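Local coordinates for protein polyketide synthase (Synechococcus sp., PDB 4GOX) that probably transfers a sulfonate group from 3'-phosphoadenosine-5'-phosphosulfate to an intermediate of hydrocarbon biosynthesis, as the sulfotransferase domain of an olefin synthase, at residues H20-P25 with I144-A149; P53-L58 with K128-G133; S187-S192 with Q293-F298; Q14-D19 with P60-G65. All blocks are in the same frame, centred on the assembly; numbering follows the deposited sequence.

The four contacts run from the N-terminal tail to the last helix of a sulfotransferase domain built on a parallel sheet. Contact 2 is the most central, about 5 Å from the centre of the chain, and approaches the bound adenosine-3'-5'-diphosphate: the side chain of K128 is about 4 Å from it. Contacts 1 and 4 fasten successive parts of the tail, their centres about 14 Å apart, and I144 of the first packs on W15 of the second. Contact 4 also touches contact 2, where Y132 meets P60. Contact 3 lies on another flank, its centre about 20 Å from that of contact 2, with W189 about 10 Å from the nucleotide; the two merely touch, where G133 packs against S192.

Contact 1. Residues H20-P25 with I144-A149; sequences HKNPNP and ILFDQA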
# COMPACT_ATOMS: atom_id res chain seq x y z
N HIS A 20 -10.28 23.58 2.47
CA HIS A 20 -11.36 22.70 2.07
C HIS A 20 -10.83 21.28 1.81
O HIS A 20 -9.84 21.11 1.08
CB HIS A 20 -12.15 23.24 0.86
CG HIS A 20 -11.33 23.98 -0.17
ND1 HIS A 20 -11.55 25.34 -0.42
CD2 HIS A 20 -10.36 23.53 -1.00
CE1 HIS A 20 -10.69 25.66 -1.38
NE2 HIS A 20 -9.96 24.61 -1.76
N LYS A 21 -11.47 20.27 2.42
CA LYS A 21 -11.09 18.86 2.25
C LYS A 21 -11.31 18.43 0.81
O LYS A 21 -12.19 18.98 0.12
CB LYS A 21 -11.90 17.95 3.18
CG LYS A 21 -11.35 17.89 4.59
CD LYS A 21 -12.27 17.14 5.52
CE LYS A 21 -12.06 15.66 5.47
NZ LYS A 21 -12.76 14.96 6.57
N ASN A 22 -10.50 17.45 0.35
CA ASN A 22 -10.60 16.92 -1.00
C ASN A 22 -11.85 16.01 -1.09
O ASN A 22 -11.95 15.03 -0.35
CB ASN A 22 -9.32 16.20 -1.39
CG ASN A 22 -9.22 15.79 -2.84
OD1 ASN A 22 -10.21 15.62 -3.55
ND2 ASN A 22 -8.01 15.58 -3.30
N PRO A 23 -12.85 16.37 -1.93
CA PRO A 23 -14.06 15.54 -2.02
C PRO A 23 -13.93 14.37 -3.00
O PRO A 23 -14.79 13.48 -3.00
CB PRO A 23 -15.12 16.54 -2.48
CG PRO A 23 -14.35 17.53 -3.33
CD PRO A 23 -12.91 17.53 -2.86
N ASN A 24 -12.88 14.39 -3.84
CA ASN A 24 -12.61 13.40 -4.89
C ASN A 24 -12.19 12.05 -4.33
O ASN A 24 -11.36 11.99 -3.42
CB ASN A 24 -11.57 13.92 -5.87
CG ASN A 24 -12.06 15.11 -6.67
OD1 ASN A 24 -13.01 15.01 -7.45
ND2 ASN A 24 -11.42 16.26 -6.49
N PRO A 25 -12.73 10.94 -4.89
CA PRO A 25 -12.35 9.61 -4.40
C PRO A 25 -10.86 9.28 -4.59
O PRO A 25 -10.20 9.76 -5.50
CB PRO A 25 -13.27 8.65 -5.16
CG PRO A 25 -13.67 9.41 -6.39
CD PRO A 25 -13.73 10.85 -5.98
N ILE A 144 -7.78 13.71 7.50
CA ILE A 144 -7.64 15.17 7.51
C ILE A 144 -7.73 15.72 6.07
O ILE A 144 -8.43 16.71 5.84
CB ILE A 144 -6.36 15.61 8.29
CG1 ILE A 144 -6.67 15.67 9.81
CG2 ILE A 144 -5.81 16.97 7.81
CD1 ILE A 144 -5.51 15.46 10.74
N LEU A 145 -7.05 15.08 5.11
CA LEU A 145 -7.00 15.55 3.71
C LEU A 145 -8.19 15.24 2.81
O LEU A 145 -8.48 16.02 1.91
CB LEU A 145 -5.73 15.03 3.00
CG LEU A 145 -4.36 15.42 3.57
CD1 LEU A 145 -3.26 14.62 2.88
CD2 LEU A 145 -4.10 16.93 3.46
N PHE A 146 -8.85 14.09 3.03
CA PHE A 146 -9.91 13.58 2.14
C PHE A 146 -11.26 13.35 2.78
O PHE A 146 -11.34 12.90 3.93
CB PHE A 146 -9.44 12.26 1.51
CG PHE A 146 -8.07 12.31 0.89
CD1 PHE A 146 -7.87 12.94 -0.34
CD2 PHE A 146 -6.99 11.69 1.51
CE1 PHE A 146 -6.60 12.98 -0.92
CE2 PHE A 146 -5.73 11.73 0.92
CZ PHE A 146 -5.54 12.38 -0.28
N ASP A 147 -12.32 13.56 1.99
CA ASP A 147 -13.71 13.33 2.41
C ASP A 147 -14.09 11.88 2.18
O ASP A 147 -14.79 11.30 3.01
CB ASP A 147 -14.66 14.18 1.55
CG ASP A 147 -14.93 15.60 2.00
OD1 ASP A 147 -15.51 16.37 1.20
OD2 ASP A 147 -14.64 15.92 3.18
N GLN A 148 -13.66 11.32 1.04
CA GLN A 148 -14.06 10.00 0.55
C GLN A 148 -12.93 9.00 0.34
O GLN A 148 -13.02 8.19 -0.59
CB GLN A 148 -14.86 10.18 -0.76
CG GLN A 148 -16.30 10.63 -0.56
CD GLN A 148 -17.24 9.46 -0.39
OE1 GLN A 148 -17.83 8.97 -1.36
NE2 GLN A 148 -17.40 9.00 0.85
N ALA A 149 -11.88 8.99 1.20
CA ALA A 149 -10.81 7.98 1.08
C ALA A 149 -11.34 6.58 1.40
O ALA A 149 -12.11 6.42 2.34
CB ALA A 149 -9.65 8.31 2.00
O HOH W 1 -11.94 12.31 -0.76
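The backbones of N22 and F146 form a single parallel bridge, with N22 N donating to L145 O over 2.9 Å and N22 O accepting from D147 N over 2.8 Å. Both bonds are fairly straight, and the CA of F146 adds a CH...O approach to N22 O. A water also donates to N22 O and to N24 O while accepting from Q148 N, which prolongs the link beyond the bridge. On one side of the bridge, K21 bends at chi3 (85°) and lays its aliphatic chain along the 144-149 backbone; its CG comes 3.4 Å from I144 O and its CE 3.2 Å from F146 O. D147 crosses this chain, so that OD2 sits 3.4 Å from K21 CB, whereas its salt bridge to K21 NZ is long at 4.0 Å. The amine has a hydrogen-bonding partner in E143 O. The bridge lies a few residues before strands 26-30 and 149-155, neighbours in the parallel sheet of this P-loop-related fold, and F146 is where the chain leaves helix 136-145 on its way to the second of them. The side chains of N22 and F146 leave the bridge together, flank to flank, N22 CB 3.7 Å from F146 CD1, with amide and ring planes 46° apart. The N22 amide is fixed at both ends: OD1 accepts from N24 N in an Asx turn and from N24 ND2 on the opposite face of its plane, while ND2 bonds to Q117 OE1. F146 itself meets Y113 edge-to-face and reaches I26 and F28 of strand 26-30.

Contact 2. Residues P53-L58 with K128-G133; sequences PPELHL and KSPSYG
E55 and K128 cross at an angle, and the lysine NZ reaches E55 OE1 nearly along the C-O axis, closing a salt bridge of 2.7 Å. The lysine folds at chi2 and chi3 to get there, and its amine also bonds to T38 OG1. The P130 ring comes to meet the E55 chain head-on, its CD 3.4 Å from E55 CD and at about a right angle to the amine as seen from OE1. With E55 cut back to an alanine, the K128 amine would probably lose its carboxylate mate and a gap would open beside P130. H57 and Y132 run antiparallel alongside one another, with H57 ND1 3.8 Å from Y132 CE1. The phenol oxygen accepts from L58 N at 3.0 Å and is also bonded to D127, while S129 CB sits over the centre of the Y132 ring, 3.3 Å above its plane. A water in the plane of the imidazole joins H57 ND1 to S129 OG, which accepts from S131 N and Y132 N in an ST turn and ST motif. E55 OE1 and T38 OG1 thus both hold the K128 amine, fixing the lysine about 4 Å from the bound adenosine-3'-5'-diphosphate.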
# COMPACT_ATOMS: atom_id res chain seq x y z
N PRO A 53 0.06 3.13 -9.24
CA PRO A 53 1.50 3.20 -9.50
C PRO A 53 2.37 2.58 -8.42
O PRO A 53 1.84 2.26 -7.36
CB PRO A 53 1.75 4.73 -9.58
CG PRO A 53 0.74 5.30 -8.64
CD PRO A 53 -0.47 4.44 -8.77
N PRO A 54 3.72 2.50 -8.60
CA PRO A 54 4.58 2.08 -7.48
C PRO A 54 4.55 3.15 -6.37
O PRO A 54 4.13 4.28 -6.62
CB PRO A 54 5.97 1.99 -8.12
CG PRO A 54 5.91 2.81 -9.34
CD PRO A 54 4.51 2.86 -9.80
N GLU A 55 4.92 2.78 -5.14
CA GLU A 55 4.88 3.61 -3.92
C GLU A 55 5.17 5.10 -4.10
O GLU A 55 6.32 5.48 -4.32
CB GLU A 55 5.78 3.03 -2.82
CG GLU A 55 5.10 1.91 -2.06
CD GLU A 55 6.02 0.84 -1.51
OE1 GLU A 55 5.75 -0.35 -1.76
OE2 GLU A 55 6.95 1.19 -0.74
N LEU A 56 4.11 5.93 -4.00
CA LEU A 56 4.19 7.40 -4.03
C LEU A 56 4.87 7.95 -2.78
O LEU A 56 5.61 8.94 -2.87
CB LEU A 56 2.77 7.99 -4.18
CG LEU A 56 2.02 7.59 -5.47
CD1 LEU A 56 0.54 7.92 -5.36
CD2 LEU A 56 2.60 8.32 -6.71
N HIS A 57 4.62 7.32 -1.60
CA HIS A 57 5.18 7.73 -0.30
C HIS A 57 4.97 9.23 -0.02
O HIS A 57 5.93 9.98 0.14
CB HIS A 57 6.66 7.29 -0.13
CG HIS A 57 7.04 7.11 1.33
ND1 HIS A 57 6.34 6.24 2.15
CD2 HIS A 57 7.95 7.77 2.07
CE1 HIS A 57 6.89 6.35 3.35
NE2 HIS A 57 7.86 7.27 3.35
N LEU A 58 3.70 9.66 -0.05
CA LEU A 58 3.29 11.07 0.14
C LEU A 58 2.65 11.36 1.52
O LEU A 58 2.97 12.36 2.15
CB LEU A 58 2.27 11.44 -0.95
CG LEU A 58 2.80 11.55 -2.40
CD1 LEU A 58 1.63 11.61 -3.40
CD2 LEU A 58 3.71 12.77 -2.53
N LYS A 128 -0.61 2.65 -2.75
CA LYS A 128 -0.25 1.46 -1.97
C LYS A 128 0.91 1.84 -1.08
O LYS A 128 1.88 2.46 -1.54
CB LYS A 128 0.18 0.30 -2.90
CG LYS A 128 0.52 -1.00 -2.14
CD LYS A 128 2.02 -1.16 -1.77
CE LYS A 128 2.83 -1.77 -2.91
NZ LYS A 128 4.09 -2.40 -2.43
N SER A 129 0.84 1.45 0.19
CA SER A 129 1.95 1.62 1.10
C SER A 129 2.04 0.53 2.16
O SER A 129 1.11 0.40 2.97
CB SER A 129 1.93 2.98 1.78
OG SER A 129 2.92 3.00 2.79
N PRO A 130 3.22 -0.14 2.28
CA PRO A 130 3.42 -1.09 3.39
C PRO A 130 4.00 -0.43 4.66
O PRO A 130 4.43 -1.11 5.58
CB PRO A 130 4.42 -2.10 2.81
CG PRO A 130 5.20 -1.31 1.76
CD PRO A 130 4.41 -0.06 1.40
N SER A 131 4.07 0.91 4.68
CA SER A 131 4.65 1.61 5.82
C SER A 131 3.71 2.67 6.42
O SER A 131 3.87 2.93 7.59
CB SER A 131 6.01 2.21 5.45
OG SER A 131 5.85 3.27 4.54
N TYR A 132 2.70 3.21 5.66
CA TYR A 132 1.80 4.23 6.26
C TYR A 132 1.16 3.72 7.57
O TYR A 132 1.08 4.48 8.53
CB TYR A 132 0.66 4.68 5.33
CG TYR A 132 0.98 5.42 4.04
CD1 TYR A 132 2.25 5.96 3.81
CD2 TYR A 132 -0.00 5.63 3.08
CE1 TYR A 132 2.55 6.61 2.61
CE2 TYR A 132 0.28 6.29 1.88
CZ TYR A 132 1.56 6.78 1.64
OH TYR A 132 1.79 7.45 0.47
N GLY A 133 0.75 2.45 7.62
CA GLY A 133 0.11 1.85 8.81
C GLY A 133 0.98 1.65 10.03
O GLY A 133 0.46 1.41 11.12
O HOH W 2 0.15 3.17 -5.46
O HOH W 3 7.30 2.06 2.18
O HOH W 4 1.55 4.80 -3.84
O HOH W 5 2.89 4.88 -0.86
O HOH W 6 4.82 4.25 1.16

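Contact 3. Residues S187-S192 with Q293-F298; sequences SIWRTS and QLAETF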
# COMPACT_ATOMS: atom_id res chain seq x y z
N SER A 187 6.63 -7.18 15.78
CA SER A 187 6.21 -5.85 16.21
C SER A 187 5.63 -5.03 15.08
O SER A 187 4.56 -4.44 15.25
CB SER A 187 7.35 -5.10 16.87
OG SER A 187 7.45 -5.60 18.19
N ILE A 188 6.32 -5.00 13.93
CA ILE A 188 5.88 -4.29 12.74
C ILE A 188 4.56 -4.85 12.21
O ILE A 188 3.65 -4.07 11.94
CB ILE A 188 6.99 -4.20 11.65
CG1 ILE A 188 8.16 -3.30 12.14
CG2 ILE A 188 6.42 -3.61 10.35
CD1 ILE A 188 9.37 -3.30 11.19
N TRP A 189 4.41 -6.19 12.14
CA TRP A 189 3.15 -6.79 11.70
C TRP A 189 2.01 -6.39 12.65
O TRP A 189 0.91 -6.02 12.21
CB TRP A 189 3.28 -8.33 11.68
CG TRP A 189 2.03 -9.01 11.19
CD1 TRP A 189 1.70 -9.27 9.90
CD2 TRP A 189 0.94 -9.46 11.99
NE1 TRP A 189 0.48 -9.90 9.84
CE2 TRP A 189 -0.01 -10.05 11.11
CE3 TRP A 189 0.70 -9.50 13.38
CZ2 TRP A 189 -1.22 -10.57 11.57
CZ3 TRP A 189 -0.50 -10.02 13.83
CH2 TRP A 189 -1.44 -10.56 12.93
N ARG A 190 2.28 -6.49 13.95
CA ARG A 190 1.29 -6.21 14.97
C ARG A 190 0.92 -4.72 14.96
O ARG A 190 -0.27 -4.39 14.90
CB ARG A 190 1.81 -6.66 16.34
CG ARG A 190 0.81 -6.51 17.48
CD ARG A 190 1.41 -6.91 18.81
NE ARG A 190 2.52 -6.04 19.19
CZ ARG A 190 3.77 -6.45 19.34
NH1 ARG A 190 4.08 -7.73 19.19
NH2 ARG A 190 4.72 -5.59 19.65
N THR A 191 1.92 -3.83 15.02
CA THR A 191 1.71 -2.38 15.03
C THR A 191 0.87 -1.93 13.83
O THR A 191 -0.15 -1.26 14.02
CB THR A 191 3.07 -1.65 15.09
OG1 THR A 191 3.76 -2.13 16.26
CG2 THR A 191 2.93 -0.13 15.09
N SER A 192 1.29 -2.32 12.61
CA SER A 192 0.60 -1.95 11.37
C SER A 192 -0.83 -2.45 11.36
O SER A 192 -1.74 -1.67 11.09
CB SER A 192 1.32 -2.52 10.14
OG SER A 192 2.59 -1.92 10.08
N GLN A 293 -3.86 -12.49 19.80
CA GLN A 293 -5.22 -11.93 19.80
C GLN A 293 -5.53 -11.24 18.44
O GLN A 293 -6.57 -11.51 17.84
CB GLN A 293 -5.44 -10.99 21.01
CG GLN A 293 -5.24 -11.69 22.39
CD GLN A 293 -5.59 -10.94 23.69
OE1 GLN A 293 -5.58 -11.53 24.77
NE2 GLN A 293 -5.91 -9.65 23.63
N LEU A 294 -4.59 -10.45 17.93
CA LEU A 294 -4.77 -9.76 16.66
C LEU A 294 -4.91 -10.73 15.47
O LEU A 294 -5.81 -10.57 14.65
CB LEU A 294 -3.66 -8.74 16.44
CG LEU A 294 -3.73 -7.86 15.18
CD1 LEU A 294 -5.04 -7.01 15.12
CD2 LEU A 294 -2.51 -6.98 15.10
N ALA A 295 -4.07 -11.78 15.44
CA ALA A 295 -4.08 -12.82 14.41
C ALA A 295 -5.42 -13.60 14.44
O ALA A 295 -5.99 -13.88 13.40
CB ALA A 295 -2.90 -13.77 14.61
N GLU A 296 -5.97 -13.83 15.65
CA GLU A 296 -7.26 -14.50 15.83
C GLU A 296 -8.38 -13.62 15.27
O GLU A 296 -9.34 -14.14 14.73
CB GLU A 296 -7.51 -14.84 17.32
CG GLU A 296 -6.58 -15.92 17.85
CD GLU A 296 -6.72 -16.34 19.31
OE1 GLU A 296 -7.12 -15.50 20.16
OE2 GLU A 296 -6.37 -17.51 19.60
N THR A 297 -8.26 -12.28 15.36
CA THR A 297 -9.24 -11.33 14.81
C THR A 297 -9.37 -11.57 13.28
O THR A 297 -10.46 -11.39 12.73
CB THR A 297 -8.79 -9.89 15.15
OG1 THR A 297 -8.99 -9.69 16.55
CG2 THR A 297 -9.51 -8.81 14.36
N PHE A 298 -8.28 -11.99 12.62
CA PHE A 298 -8.27 -12.26 11.18
C PHE A 298 -8.49 -13.71 10.84
O PHE A 298 -8.28 -14.08 9.69
CB PHE A 298 -6.97 -11.77 10.52
CG PHE A 298 -6.63 -10.34 10.80
CD1 PHE A 298 -7.49 -9.32 10.41
CD2 PHE A 298 -5.45 -10.02 11.45
CE1 PHE A 298 -7.17 -7.99 10.68
CE2 PHE A 298 -5.13 -8.68 11.70
CZ PHE A 298 -6.00 -7.68 11.33
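The indole of W189 turns its outer edge to A295, whose N and CA lie near the ring plane, CA 3.8 Å from W189 CH2. L294 and F298 come to the same six-membered ring obliquely: L294 CD2 is 3.9 Å from W189 CZ3, and F298 CD2 is 4.3 Å from W189 CZ2. The ring reaches across because CG stands opposite the backbone N (chi1 -178°), and its NE1 is bonded to R156 O, which helps fix its rotation. L294 CD2 also presses on the backbone of the other helix, 3.4 Å from R190 O, and lies beside R190 CG. No hydrogen bond joins the two segments; R190 sends its guanidinium on to T291 OG1. Replacing W189 by an alanine would probably open a gap next to A295 and L294 and leave R156 O without its indole donor. The short helical segments 187-192 and 293-297 approach to 10.8 Å between axes and cross at 57°, a spacing bridged by the large indole. Helix 158-167 closes the group, with P158 touching both W189 and A295 and V161 touching W189, so the C-terminal helix 289-297 packs against helices 181-202 and 158-167 together, while L294 extends along the former to N193, R194 and L197.

Contact 4. Residues Q14-D19 with P60-G65; sequences QWQKPD and PFETMG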
# COMPACT_ATOMS: atom_id res chain seq x y z
N GLN A 14 1.32 18.31 14.59
CA GLN A 14 -0.04 18.49 14.04
C GLN A 14 -0.08 18.64 12.53
O GLN A 14 0.76 19.34 11.95
CB GLN A 14 -0.73 19.71 14.68
CG GLN A 14 -1.18 19.50 16.11
CD GLN A 14 -1.90 20.68 16.71
OE1 GLN A 14 -2.02 21.77 16.11
NE2 GLN A 14 -2.40 20.50 17.92
N TRP A 15 -1.10 18.02 11.90
CA TRP A 15 -1.31 18.13 10.47
C TRP A 15 -2.02 19.45 10.14
O TRP A 15 -2.96 19.83 10.84
CB TRP A 15 -2.17 16.96 9.94
CG TRP A 15 -1.52 15.60 10.00
CD1 TRP A 15 -1.98 14.50 10.66
CD2 TRP A 15 -0.29 15.20 9.38
NE1 TRP A 15 -1.09 13.46 10.53
CE2 TRP A 15 -0.04 13.86 9.74
CE3 TRP A 15 0.66 15.87 8.57
CZ2 TRP A 15 1.07 13.16 9.28
CZ3 TRP A 15 1.76 15.17 8.12
CH2 TRP A 15 1.96 13.83 8.47
N GLN A 16 -1.59 20.13 9.08
CA GLN A 16 -2.25 21.34 8.60
C GLN A 16 -3.60 20.90 8.03
O GLN A 16 -3.67 20.01 7.16
CB GLN A 16 -1.41 22.02 7.51
CG GLN A 16 -1.92 23.38 7.05
CD GLN A 16 -1.83 24.42 8.14
OE1 GLN A 16 -0.76 24.98 8.41
NE2 GLN A 16 -2.96 24.69 8.79
N LYS A 17 -4.68 21.48 8.56
CA LYS A 17 -6.04 21.20 8.09
C LYS A 17 -6.25 22.03 6.83
O LYS A 17 -6.07 23.24 6.88
CB LYS A 17 -7.07 21.54 9.18
CG LYS A 17 -7.21 20.43 10.20
CD LYS A 17 -8.20 20.77 11.30
CE LYS A 17 -7.71 20.35 12.68
NZ LYS A 17 -7.48 18.88 12.79
N PRO A 18 -6.52 21.40 5.65
CA PRO A 18 -6.70 22.21 4.43
C PRO A 18 -7.93 23.10 4.51
O PRO A 18 -8.88 22.73 5.21
CB PRO A 18 -6.84 21.15 3.33
CG PRO A 18 -7.38 19.96 4.02
CD PRO A 18 -6.75 19.97 5.39
N ASP A 19 -7.92 24.26 3.82
CA ASP A 19 -9.03 25.21 3.79
C ASP A 19 -10.34 24.48 3.47
O ASP A 19 -11.34 24.67 4.17
CB ASP A 19 -8.75 26.35 2.79
CG ASP A 19 -7.86 27.47 3.32
OD1 ASP A 19 -7.26 27.30 4.41
OD2 ASP A 19 -7.76 28.52 2.64
N PRO A 60 3.03 10.52 4.77
CA PRO A 60 3.73 10.90 6.02
C PRO A 60 4.20 12.34 6.14
O PRO A 60 4.71 12.72 7.19
CB PRO A 60 4.98 10.01 6.01
CG PRO A 60 4.67 8.89 5.08
CD PRO A 60 3.79 9.47 4.05
N PHE A 61 4.09 13.12 5.06
CA PHE A 61 4.67 14.47 5.00
C PHE A 61 3.64 15.55 4.79
O PHE A 61 2.61 15.32 4.19
CB PHE A 61 5.68 14.50 3.83
CG PHE A 61 6.60 13.30 3.86
CD1 PHE A 61 7.61 13.19 4.82
CD2 PHE A 61 6.42 12.25 2.96
CE1 PHE A 61 8.45 12.07 4.85
CE2 PHE A 61 7.25 11.12 3.02
CZ PHE A 61 8.26 11.04 3.96
N GLU A 62 3.95 16.73 5.29
CA GLU A 62 3.11 17.90 5.18
C GLU A 62 3.28 18.54 3.78
O GLU A 62 2.29 18.75 3.07
CB GLU A 62 3.50 18.88 6.33
CG GLU A 62 2.59 20.07 6.48
CD GLU A 62 1.17 19.70 6.82
OE1 GLU A 62 0.89 19.43 8.01
OE2 GLU A 62 0.33 19.70 5.90
N THR A 63 4.53 18.82 3.40
CA THR A 63 4.92 19.44 2.13
C THR A 63 6.04 18.62 1.48
O THR A 63 6.74 17.85 2.16
CB THR A 63 5.50 20.86 2.36
OG1 THR A 63 6.83 20.75 2.84
CG2 THR A 63 4.63 21.75 3.27
N MET A 64 6.29 18.89 0.18
CA MET A 64 7.35 18.26 -0.60
C MET A 64 8.74 18.60 -0.05
O MET A 64 9.70 17.86 -0.29
CB MET A 64 7.22 18.61 -2.10
CG MET A 64 5.98 18.01 -2.72
SD MET A 64 5.94 16.20 -2.75
CE MET A 64 7.31 15.84 -3.80
N GLY A 65 8.82 19.67 0.72
CA GLY A 65 10.04 20.09 1.41
C GLY A 65 10.37 19.15 2.55
O GLY A 65 11.51 18.67 2.65
O HOH W 7 2.73 19.04 9.91
O HOH W 8 -1.88 18.36 5.90
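The turn that leads into helix 64-71, whose N-cap is T63, holds the N-terminal tail through E62, which meets W15 and Q16. E62 OE1 accepts from Q16 N at 2.8 Å, on the syn side of the carboxylate and 29° out of its plane. Both carboxylate oxygens are also linked to the tail by water: one molecule donates to E62 OE1 and to Q14 O, another lies between E62 OE2 and Q16 O. The acid thus holds the tail backbone at Q14 and Q16, while Q16 CB packs 3.3 Å from E62 OE2. A bend at chi2 (62°) brings the carboxylate round to this position. The W15 indole and the E62 chain pass head to tail, the ring and carboxylate planes 71° apart. The indole presents its edge: CH2 lies 3.2 Å from P60 O, close to the ring plane, and CE3 lies 3.6 Å from E62 OE1. W15 is held from elsewhere too, since its NE1 bonds to H137 O and its ring stacks with H137 and H141. Helix 136-145 therefore carries the indole, and the tail lies between this helix and the turn before helix 64-71, which in turn rests on helix 109-119 through F61.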